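Local coordinates for protein malonyl CoA-ACP transacylase (Xanthomonas oryzae pv. oryzae, PDB 3K89) that probably catalyses transfer of the malonyl group from malonyl-CoA to holo acyl carrier protein, the step that supplies malonyl units for fatty acid synthesis, at residues L6-P11 against A275-G280; A136-E141 against P166-I171; Y63-L68 against R117-F122. All blocks are in the same frame, centred on the assembly; numbering follows the deposited sequence.

Contact 1. Residues L6-P11 against A275-G280; sequences LAFVFP and AECGPG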
loop_
_atom_site.group_PDB
_atom_site.type_symbol
_atom_site.label_atom_id
_atom_site.label_comp_id
_atom_site.label_asym_id
_atom_site.label_seq_id
_atom_site.Cartn_x
_atom_site.Cartn_y
_atom_site.Cartn_z
ATOM N N LEU A 6 -4.458 -16.597 -10.026
ATOM C CA LEU A 6 -4.923 -15.728 -8.934
ATOM C C LEU A 6 -3.785 -14.955 -8.259
ATOM O O LEU A 6 -2.782 -15.536 -7.914
ATOM C CB LEU A 6 -5.670 -16.561 -7.885
ATOM C CG LEU A 6 -6.178 -15.915 -6.588
ATOM C CD1 LEU A 6 -7.322 -14.930 -6.827
ATOM C CD2 LEU A 6 -6.625 -16.989 -5.633
ATOM N N ALA A 7 -3.956 -13.647 -8.068
ATOM C CA ALA A 7 -3.027 -12.886 -7.226
ATOM C C ALA A 7 -3.814 -12.211 -6.100
ATOM O O ALA A 7 -5.020 -11.980 -6.223
ATOM C CB ALA A 7 -2.274 -11.836 -8.036
ATOM N N PHE A 8 -3.122 -11.908 -5.005
ATOM C CA PHE A 8 -3.694 -11.093 -3.927
ATOM C C PHE A 8 -2.902 -9.795 -3.884
ATOM O O PHE A 8 -1.673 -9.814 -4.051
ATOM C CB PHE A 8 -3.564 -11.794 -2.577
ATOM C CG PHE A 8 -4.755 -12.628 -2.197
ATOM C CD1 PHE A 8 -5.380 -13.446 -3.141
ATOM C CD2 PHE A 8 -5.220 -12.629 -0.886
ATOM C CE1 PHE A 8 -6.479 -14.227 -2.770
ATOM C CE2 PHE A 8 -6.310 -13.406 -0.505
ATOM C CZ PHE A 8 -6.941 -14.206 -1.453
ATOM N N VAL A 9 -3.618 -8.688 -3.672
ATOM C CA VAL A 9 -2.982 -7.358 -3.489
ATOM C C VAL A 9 -3.433 -6.784 -2.153
ATOM O O VAL A 9 -4.562 -7.025 -1.728
ATOM C CB VAL A 9 -3.259 -6.356 -4.650
ATOM C CG1 VAL A 9 -2.639 -6.857 -5.974
ATOM C CG2 VAL A 9 -4.746 -6.060 -4.824
ATOM N N PHE A 10 -2.552 -6.009 -1.507
ATOM C CA PHE A 10 -2.841 -5.507 -0.165
ATOM C C PHE A 10 -2.818 -3.991 -0.160
ATOM O O PHE A 10 -1.902 -3.387 -0.715
ATOM C CB PHE A 10 -1.813 -6.063 0.826
ATOM C CG PHE A 10 -1.794 -7.572 0.870
ATOM C CD1 PHE A 10 -1.018 -8.304 -0.045
ATOM C CD2 PHE A 10 -2.595 -8.255 1.790
ATOM C CE1 PHE A 10 -1.040 -9.731 -0.013
ATOM C CE2 PHE A 10 -2.606 -9.662 1.847
ATOM C CZ PHE A 10 -1.837 -10.399 0.931
ATOM N N PRO A 11 -3.850 -3.374 0.436
ATOM C CA PRO A 11 -3.970 -1.915 0.399
ATOM C C PRO A 11 -3.058 -1.174 1.367
ATOM O O PRO A 11 -2.530 -1.748 2.314
ATOM C CB PRO A 11 -5.427 -1.679 0.800
ATOM C CG PRO A 11 -5.711 -2.802 1.732
ATOM C CD PRO A 11 -4.996 -4.003 1.118
ATOM N N ALA A 275 -7.600 -10.612 -5.868
ATOM C CA ALA A 275 -8.349 -10.255 -4.660
ATOM C C ALA A 275 -7.670 -9.095 -3.967
ATOM O O ALA A 275 -6.453 -9.112 -3.791
ATOM C CB ALA A 275 -8.432 -11.428 -3.721
ATOM N N GLU A 276 -8.463 -8.111 -3.540
ATOM C CA GLU A 276 -7.947 -7.047 -2.686
ATOM C C GLU A 276 -8.128 -7.497 -1.237
ATOM O O GLU A 276 -9.256 -7.531 -0.707
ATOM C CB GLU A 276 -8.654 -5.715 -2.983
ATOM C CG GLU A 276 -8.080 -4.544 -2.161
ATOM C CD GLU A 276 -8.478 -3.172 -2.684
ATOM O OE1 GLU A 276 -9.380 -3.098 -3.542
ATOM O OE2 GLU A 276 -7.854 -2.177 -2.273
ATOM N N CYS A 277 -7.012 -7.839 -0.598
ATOM C CA CYS A 277 -7.051 -8.515 0.689
ATOM C C CYS A 277 -6.824 -7.523 1.823
ATOM O O CYS A 277 -5.712 -7.364 2.322
ATOM C CB CYS A 277 -5.995 -9.621 0.711
ATOM S SG CYS A 277 -6.117 -10.712 2.124
ATOM N N GLY A 278 -7.893 -6.852 2.234
ATOM C CA GLY A 278 -7.802 -5.818 3.261
ATOM C C GLY A 278 -8.951 -4.843 3.060
ATOM O O GLY A 278 -9.814 -5.074 2.222
ATOM N N PRO A 279 -8.969 -3.744 3.822
ATOM C CA PRO A 279 -10.102 -2.815 3.781
ATOM C C PRO A 279 -10.191 -1.991 2.501
ATOM O O PRO A 279 -9.184 -1.756 1.832
ATOM C CB PRO A 279 -9.855 -1.906 4.994
ATOM C CG PRO A 279 -8.417 -1.927 5.167
ATOM C CD PRO A 279 -7.943 -3.321 4.790
ATOM N N GLY A 280 -11.401 -1.535 2.199
ATOM C CA GLY A 280 -11.643 -0.647 1.059
ATOM C C GLY A 280 -11.689 -1.379 -0.272
ATOM O O GLY A 280 -11.616 -2.611 -0.352
#

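Contact 2. Residues A136-E141 against P166-I171; sequences AVLGAE and PGQIVI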
loop_
_atom_site.group_PDB
_atom_site.type_symbol
_atom_site.label_atom_id
_atom_site.label_comp_id
_atom_site.label_asym_id
_atom_site.label_seq_id
_atom_site.Cartn_x
_atom_site.Cartn_y
_atom_site.Cartn_z
ATOM N N ALA A 136 -3.442 14.164 -5.827
ATOM C CA ALA A 136 -3.829 13.272 -6.907
ATOM C C ALA A 136 -4.182 14.110 -8.126
ATOM O O ALA A 136 -4.865 15.143 -8.010
ATOM C CB ALA A 136 -5.009 12.409 -6.485
ATOM N N VAL A 137 -3.696 13.677 -9.285
ATOM C CA VAL A 137 -3.987 14.348 -10.549
ATOM C C VAL A 137 -4.704 13.311 -11.398
ATOM O O VAL A 137 -4.153 12.226 -11.687
ATOM C CB VAL A 137 -2.714 14.859 -11.250
ATOM C CG1 VAL A 137 -3.056 15.602 -12.550
ATOM C CG2 VAL A 137 -1.916 15.759 -10.326
ATOM N N LEU A 138 -5.936 13.640 -11.785
ATOM C CA LEU A 138 -6.836 12.694 -12.427
ATOM C C LEU A 138 -7.095 13.079 -13.879
ATOM O O LEU A 138 -7.313 14.257 -14.189
ATOM C CB LEU A 138 -8.172 12.611 -11.667
ATOM C CG LEU A 138 -8.219 12.274 -10.163
ATOM C CD1 LEU A 138 -7.393 11.033 -9.836
ATOM C CD2 LEU A 138 -7.781 13.441 -9.287
ATOM N N GLY A 139 -7.041 12.086 -14.759
ATOM C CA GLY A 139 -7.414 12.258 -16.165
ATOM C C GLY A 139 -6.424 13.001 -17.041
ATOM O O GLY A 139 -6.759 13.379 -18.168
ATOM N N ALA A 140 -5.209 13.214 -16.541
ATOM C CA ALA A 140 -4.155 13.852 -17.322
ATOM C C ALA A 140 -3.242 12.800 -17.933
ATOM O O ALA A 140 -3.287 11.628 -17.551
ATOM C CB ALA A 140 -3.348 14.811 -16.457
ATOM N N GLU A 141 -2.417 13.223 -18.883
ATOM C CA GLU A 141 -1.391 12.359 -19.442
ATOM C C GLU A 141 -0.180 12.412 -18.533
ATOM O O GLU A 141 0.146 13.477 -18.003
ATOM C CB GLU A 141 -1.011 12.815 -20.850
ATOM C CG GLU A 141 -2.195 12.877 -21.801
ATOM C CD GLU A 141 -1.838 13.510 -23.120
ATOM O OE1 GLU A 141 -1.229 12.820 -23.960
ATOM O OE2 GLU A 141 -2.171 14.699 -23.313
ATOM N N PRO A 166 -3.552 4.490 -15.554
ATOM C CA PRO A 166 -3.596 5.550 -16.554
ATOM C C PRO A 166 -4.620 6.581 -16.076
ATOM O O PRO A 166 -5.688 6.207 -15.580
ATOM C CB PRO A 166 -4.046 4.813 -17.824
ATOM C CG PRO A 166 -3.605 3.397 -17.598
ATOM C CD PRO A 166 -3.804 3.159 -16.130
ATOM N N GLY A 167 -4.259 7.860 -16.111
ATOM C CA GLY A 167 -5.160 8.902 -15.603
ATOM C C GLY A 167 -5.278 9.041 -14.085
ATOM O O GLY A 167 -6.192 9.718 -13.586
ATOM N N GLN A 168 -4.393 8.375 -13.336
ATOM C CA GLN A 168 -4.193 8.721 -11.927
ATOM C C GLN A 168 -2.719 8.683 -11.545
ATOM O O GLN A 168 -2.098 7.618 -11.518
ATOM C CB GLN A 168 -5.006 7.870 -10.934
ATOM C CG GLN A 168 -4.803 8.451 -9.501
ATOM C CD GLN A 168 -5.452 7.682 -8.359
ATOM O OE1 GLN A 168 -6.611 7.243 -8.438
ATOM N NE2 GLN A 168 -4.715 7.567 -7.260
ATOM N N ILE A 169 -2.172 9.857 -11.264
ATOM C CA ILE A 169 -0.822 9.974 -10.717
ATOM C C ILE A 169 -0.923 10.795 -9.456
ATOM O O ILE A 169 -1.661 11.790 -9.399
ATOM C CB ILE A 169 0.163 10.669 -11.685
ATOM C CG1 ILE A 169 0.384 9.844 -12.939
ATOM C CG2 ILE A 169 1.507 10.932 -11.012
ATOM C CD1 ILE A 169 1.358 10.529 -13.889
ATOM N N VAL A 170 -0.208 10.366 -8.427
ATOM C CA VAL A 170 -0.095 11.172 -7.236
ATOM C C VAL A 170 1.287 11.808 -7.270
ATOM O O VAL A 170 2.292 11.129 -7.487
ATOM C CB VAL A 170 -0.297 10.316 -5.962
ATOM C CG1 VAL A 170 -0.063 11.154 -4.692
ATOM C CG2 VAL A 170 -1.685 9.737 -5.949
ATOM N N ILE A 171 1.331 13.123 -7.077
ATOM C CA ILE A 171 2.597 13.840 -6.954
ATOM C C ILE A 171 2.826 14.222 -5.500
ATOM O O ILE A 171 1.879 14.260 -4.722
ATOM C CB ILE A 171 2.650 15.116 -7.852
ATOM C CG1 ILE A 171 1.613 16.161 -7.412
ATOM C CG2 ILE A 171 2.430 14.740 -9.323
ATOM C CD1 ILE A 171 1.674 17.454 -8.252
#

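Contact 3. Residues Y63-L68 against R117-F122; sequences YTQPAL and RLRGQF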
loop_
_atom_site.group_PDB
_atom_site.type_symbol
_atom_site.label_atom_id
_atom_site.label_comp_id
_atom_site.label_asym_id
_atom_site.label_seq_id
_atom_site.Cartn_x
_atom_site.Cartn_y
_atom_site.Cartn_z
ATOM N N TYR A 63 0.478 5.057 12.806
ATOM C CA TYR A 63 -0.600 4.180 13.257
ATOM C C TYR A 63 -1.356 3.533 12.111
ATOM O O TYR A 63 -1.715 2.363 12.206
ATOM C CB TYR A 63 -1.577 4.920 14.190
ATOM C CG TYR A 63 -0.860 5.532 15.378
ATOM C CD1 TYR A 63 -0.319 4.718 16.381
ATOM C CD2 TYR A 63 -0.674 6.910 15.470
ATOM C CE1 TYR A 63 0.377 5.258 17.465
ATOM C CE2 TYR A 63 0.029 7.465 16.562
ATOM C CZ TYR A 63 0.545 6.622 17.542
ATOM O OH TYR A 63 1.228 7.127 18.617
ATOM N N THR A 64 -1.617 4.286 11.045
ATOM C CA THR A 64 -2.353 3.713 9.910
ATOM C C THR A 64 -1.649 2.478 9.389
ATOM O O THR A 64 -2.304 1.495 9.032
ATOM C CB THR A 64 -2.462 4.694 8.733
ATOM O OG1 THR A 64 -2.690 6.008 9.246
ATOM C CG2 THR A 64 -3.591 4.301 7.807
ATOM N N GLN A 65 -0.325 2.551 9.313
ATOM C CA GLN A 65 0.461 1.483 8.680
ATOM C C GLN A 65 0.324 0.138 9.416
ATOM O O GLN A 65 -0.084 -0.828 8.800
ATOM C CB GLN A 65 1.925 1.898 8.500
ATOM C CG GLN A 65 2.079 2.946 7.386
ATOM C CD GLN A 65 3.521 3.220 7.073
ATOM O OE1 GLN A 65 4.346 2.299 6.956
ATOM N NE2 GLN A 65 3.847 4.501 6.907
ATOM N N PRO A 66 0.619 0.080 10.732
ATOM C CA PRO A 66 0.381 -1.224 11.397
ATOM C C PRO A 66 -1.092 -1.640 11.436
ATOM O O PRO A 66 -1.411 -2.838 11.397
ATOM C CB PRO A 66 0.929 -1.003 12.821
ATOM C CG PRO A 66 0.897 0.523 13.024
ATOM C CD PRO A 66 1.200 1.084 11.648
ATOM N N ALA A 67 -1.999 -0.676 11.506
ATOM C CA ALA A 67 -3.423 -0.994 11.464
ATOM C C ALA A 67 -3.841 -1.655 10.138
ATOM O O ALA A 67 -4.563 -2.657 10.148
ATOM C CB ALA A 67 -4.245 0.261 11.734
ATOM N N LEU A 68 -3.364 -1.110 9.017
ATOM C CA LEU A 68 -3.654 -1.675 7.709
ATOM C C LEU A 68 -2.912 -2.972 7.455
ATOM O O LEU A 68 -3.415 -3.847 6.747
ATOM C CB LEU A 68 -3.291 -0.685 6.609
ATOM C CG LEU A 68 -4.317 0.435 6.461
ATOM C CD1 LEU A 68 -3.781 1.404 5.429
ATOM C CD2 LEU A 68 -5.670 -0.133 6.040
ATOM N N ARG A 117 5.267 0.396 12.000
ATOM C CA ARG A 117 5.164 1.493 12.974
ATOM C C ARG A 117 6.434 2.362 12.884
ATOM O O ARG A 117 6.335 3.600 12.805
ATOM C CB ARG A 117 4.950 0.964 14.401
ATOM C CG ARG A 117 4.977 2.076 15.481
ATOM C CD ARG A 117 3.605 2.398 15.993
ATOM N NE ARG A 117 3.579 3.608 16.832
ATOM C CZ ARG A 117 3.626 3.624 18.166
ATOM N NH1 ARG A 117 3.715 2.497 18.864
ATOM N NH2 ARG A 117 3.585 4.796 18.808
ATOM N N LEU A 118 7.602 1.720 12.852
ATOM C CA LEU A 118 8.876 2.437 12.687
ATOM C C LEU A 118 8.921 3.160 11.348
ATOM O O LEU A 118 9.304 4.331 11.286
ATOM C CB LEU A 118 10.084 1.511 12.820
ATOM C CG LEU A 118 10.360 0.907 14.193
ATOM C CD1 LEU A 118 11.604 0.040 14.109
ATOM C CD2 LEU A 118 10.518 1.995 15.265
ATOM N N ARG A 119 8.497 2.478 10.277
ATOM C CA ARG A 119 8.475 3.104 8.949
ATOM C C ARG A 119 7.677 4.414 8.961
ATOM O O ARG A 119 8.173 5.458 8.504
ATOM C CB ARG A 119 7.897 2.119 7.904
ATOM C CG ARG A 119 7.867 2.638 6.451
ATOM C CD ARG A 119 7.428 1.489 5.539
ATOM N NE ARG A 119 7.299 1.856 4.119
ATOM C CZ ARG A 119 6.192 2.342 3.552
ATOM N NH1 ARG A 119 5.118 2.598 4.292
ATOM N NH2 ARG A 119 6.161 2.583 2.232
ATOM N N GLY A 120 6.474 4.382 9.520
ATOM C CA GLY A 120 5.646 5.573 9.658
ATOM C C GLY A 120 6.313 6.646 10.497
ATOM O O GLY A 120 6.275 7.807 10.131
ATOM N N GLN A 121 6.942 6.248 11.602
ATOM C CA GLN A 121 7.653 7.223 12.453
ATOM C C GLN A 121 8.779 7.932 11.709
ATOM O O GLN A 121 8.924 9.164 11.790
ATOM C CB GLN A 121 8.183 6.546 13.727
ATOM C CG GLN A 121 7.075 6.223 14.720
ATOM C CD GLN A 121 7.561 5.436 15.950
ATOM O OE1 GLN A 121 8.687 4.939 15.990
ATOM N NE2 GLN A 121 6.692 5.321 16.953
ATOM N N PHE A 122 9.580 7.165 10.978
ATOM C CA PHE A 122 10.711 7.740 10.262
ATOM C C PHE A 122 10.198 8.688 9.193
ATOM O O PHE A 122 10.775 9.764 8.997
ATOM C CB PHE A 122 11.591 6.674 9.601
ATOM C CG PHE A 122 12.202 5.672 10.563
ATOM C CD1 PHE A 122 12.536 6.039 11.866
ATOM C CD2 PHE A 122 12.485 4.376 10.137
ATOM C CE1 PHE A 122 13.107 5.098 12.741
ATOM C CE2 PHE A 122 13.061 3.439 10.997
ATOM C CZ PHE A 122 13.375 3.802 12.293
#

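Contact 1. Residues L6-P11 against A275-G280
Phe8 and Ala275 sit side by side on neighbouring parallel strands, in the middle of the sheet that carries the larger part of the acyltransferase fold. Three backbone bonds zip the strands together: Ala275 N gives its hydrogen to Ala7 O, Val9 N to Ala275 O at 2.9 Å, and Cys277 N to Val9 O at 2.8 Å.

Phe8 CB lies beside the Ala275 carbonyl. From there the first torsion, an unusual -93°, turns the ring toward Ala275 and Cys277 on the same face of the sheet. CD1 and CE1 both rest on the Ala275 methyl, which lies over one ring face in a CH-pi contact, Ala275 CB being 3.8 Å from the centroid. Along the other flank of the ring atoms, CD2 meets Cys277 CB, and CE2 lies 3.8 Å from Cys277 SG. CZ, at the tip, still reaches the Ala275 methyl.

Cys277 has SG anti to its backbone N (chi1 -170°), which places the sulfur between two aromatics: it stands at the edge of the Phe8 ring and also close to Phe10, whose CE2 lies 3.7 Å from SG. Trp79 meets the Phe8 ring edge-to-face and Trp76 stands at a steep angle to it. Past the strands, Pro11 CG packs 3.8 Å from Pro279 CD, the two rings crossing at about a right angle.

Glu276 points to the other face, with Val9, and its carboxylate turns to Leu283 N and Ser284 OG at the start of helix 282-290. Cys277 O is buried without a polar partner. The chemistry is therefore two-sided: a sulfur-aromatic, hydrocarbon layer beneath helix 61-81, and opposite it a buried acid whose negative form the helix start would tend to stabilise.

Contact 2. Residues A136-E141 against P166-I171
Val137 and Ile169 form the hydrogen-bonded pair at the centre of this antiparallel ladder, and each uses both backbone polar atoms on the other. Val137 N gives its hydrogen to Ile169 O at 2.8 Å, nearly straight in line with the carbonyl; the return bond, from Ile169 N to Val137 O, is longer, 3.1 Å, with the donor in the carbonyl plane. Val137 O also receives a CA-H...O contact from Gln168 CA at 3.5 Å.

The flanking pairs, Ala136 with Val170 and Leu138 with Gln168, are non-hydrogen-bonded and turn their backbone groups outward. Ala136 and Leu138 bond to Val194 and Lys192 on one flank, while Val170 bonds to Ala161 and Asn162 on the other, so the ladder is an inner one with partners on both sides.

Where the two strands end, Gly139 N reaches Gly167 O at 2.8 Å. Here the donor comes in tilted 32° from the carbonyl plane, with a C=O...N angle of 121°, quite unlike the head-on approach at Ile169. Both glycines have positive phi and leave the extended conformation at the same level, which brings the turning chains close. The same Gly167 O also receives the CA-H of Leu138, with Leu138 CA 3.3 Å away.

Side chains alternate. Leu138 and Gln168 run side by side on one face, where Leu138 CD1 lies 3.7 Å from CG of the extended Gln168 chain. On the other face, Val137 CG2 comes within 4.5 Å of Ile171 CD1, and both side chains pack on Val145 of helix 142-152. Four strands in the order 4-1-3-2, antiparallel, with helices packed against the sheet, match the ferredoxin-like subdomain of malonyl-CoA:ACP transacylases.

Contact 3. Residues Y63-L68 against R117-F122
Gln65 OE1 takes a hydrogen from Arg119 NH1 at 2.8 Å, the shortest polar link between segments 63-68 and 117-122, which pack as an antiparallel helix pair. Their axes come within 7.9 Å of each other, with N-to-C directions 157° apart. The oxygen lies almost exactly in the guanidinium plane, though the bond is somewhat bent at the hydrogen; the donor stands above the amide's carbonyl plane, 61° out of it. Amide and guanidinium are correspondingly turned steeply against each other.

Arg119 reaches this point on a chain extended from CG to NE, with CG anti to the backbone N, and Gln65 OE1 lies alongside its CB, CG and CD on the way. The other terminal nitrogen, NH2, bonds to Gln252 OE1 and to the hydroxyl of Ser94, the predicted active-site serine. Gln65 would thus act from the second shell, restraining a guanidinium at the active site. The position of Arg119 is consistent with that of the arginine that binds the malonyl carboxylate in this family.

Gln65's own NE2 is held by Thr61 OG1, which would help set the turn of the amide. Farther along, Pro66 packs its ring against the start of segment 117-122, CD lying 4.1 Å from Arg117 N. As a proline it has no N-H to offer the preceding turn, and helix 61-81 kinks here.

On the far side of the interface Tyr63 and Arg117 run side by side. The arginine bends at its second torsion (105°), bringing the guanidinium beside the phenol, where Tyr63 CE1 sits over its face, 3.7 Å from Arg117 CZ. Arg117 NE forms a salt bridge with Glu62. Gly120, without a side chain, lets the Gln65 amide come in: Gln65 NE2 lies 3.5 Å from Gly120 CA.

Overall arrangement
Contact 1 joins the first and last thirds of the chain, and the segments of contacts 3 and 2 both fall, in that order, between its two halves. Contacts 1 and 3 belong to the larger part of the fold, their centres about 19 Å apart, and touch through Pro279 CG and Leu68 CD2 at 3.4 Å, where helix 61-81 meets the loop after strand 273-276. Contact 2 lies in the separate mixed sheet, its centre about 22 Å from that of contact 1 and about 26 Å from that of contact 3. The predicted active-site residues Ser94 and His203 lie near contact 3 and within about 10 Å of Val170, consistent with a cleft between the two parts.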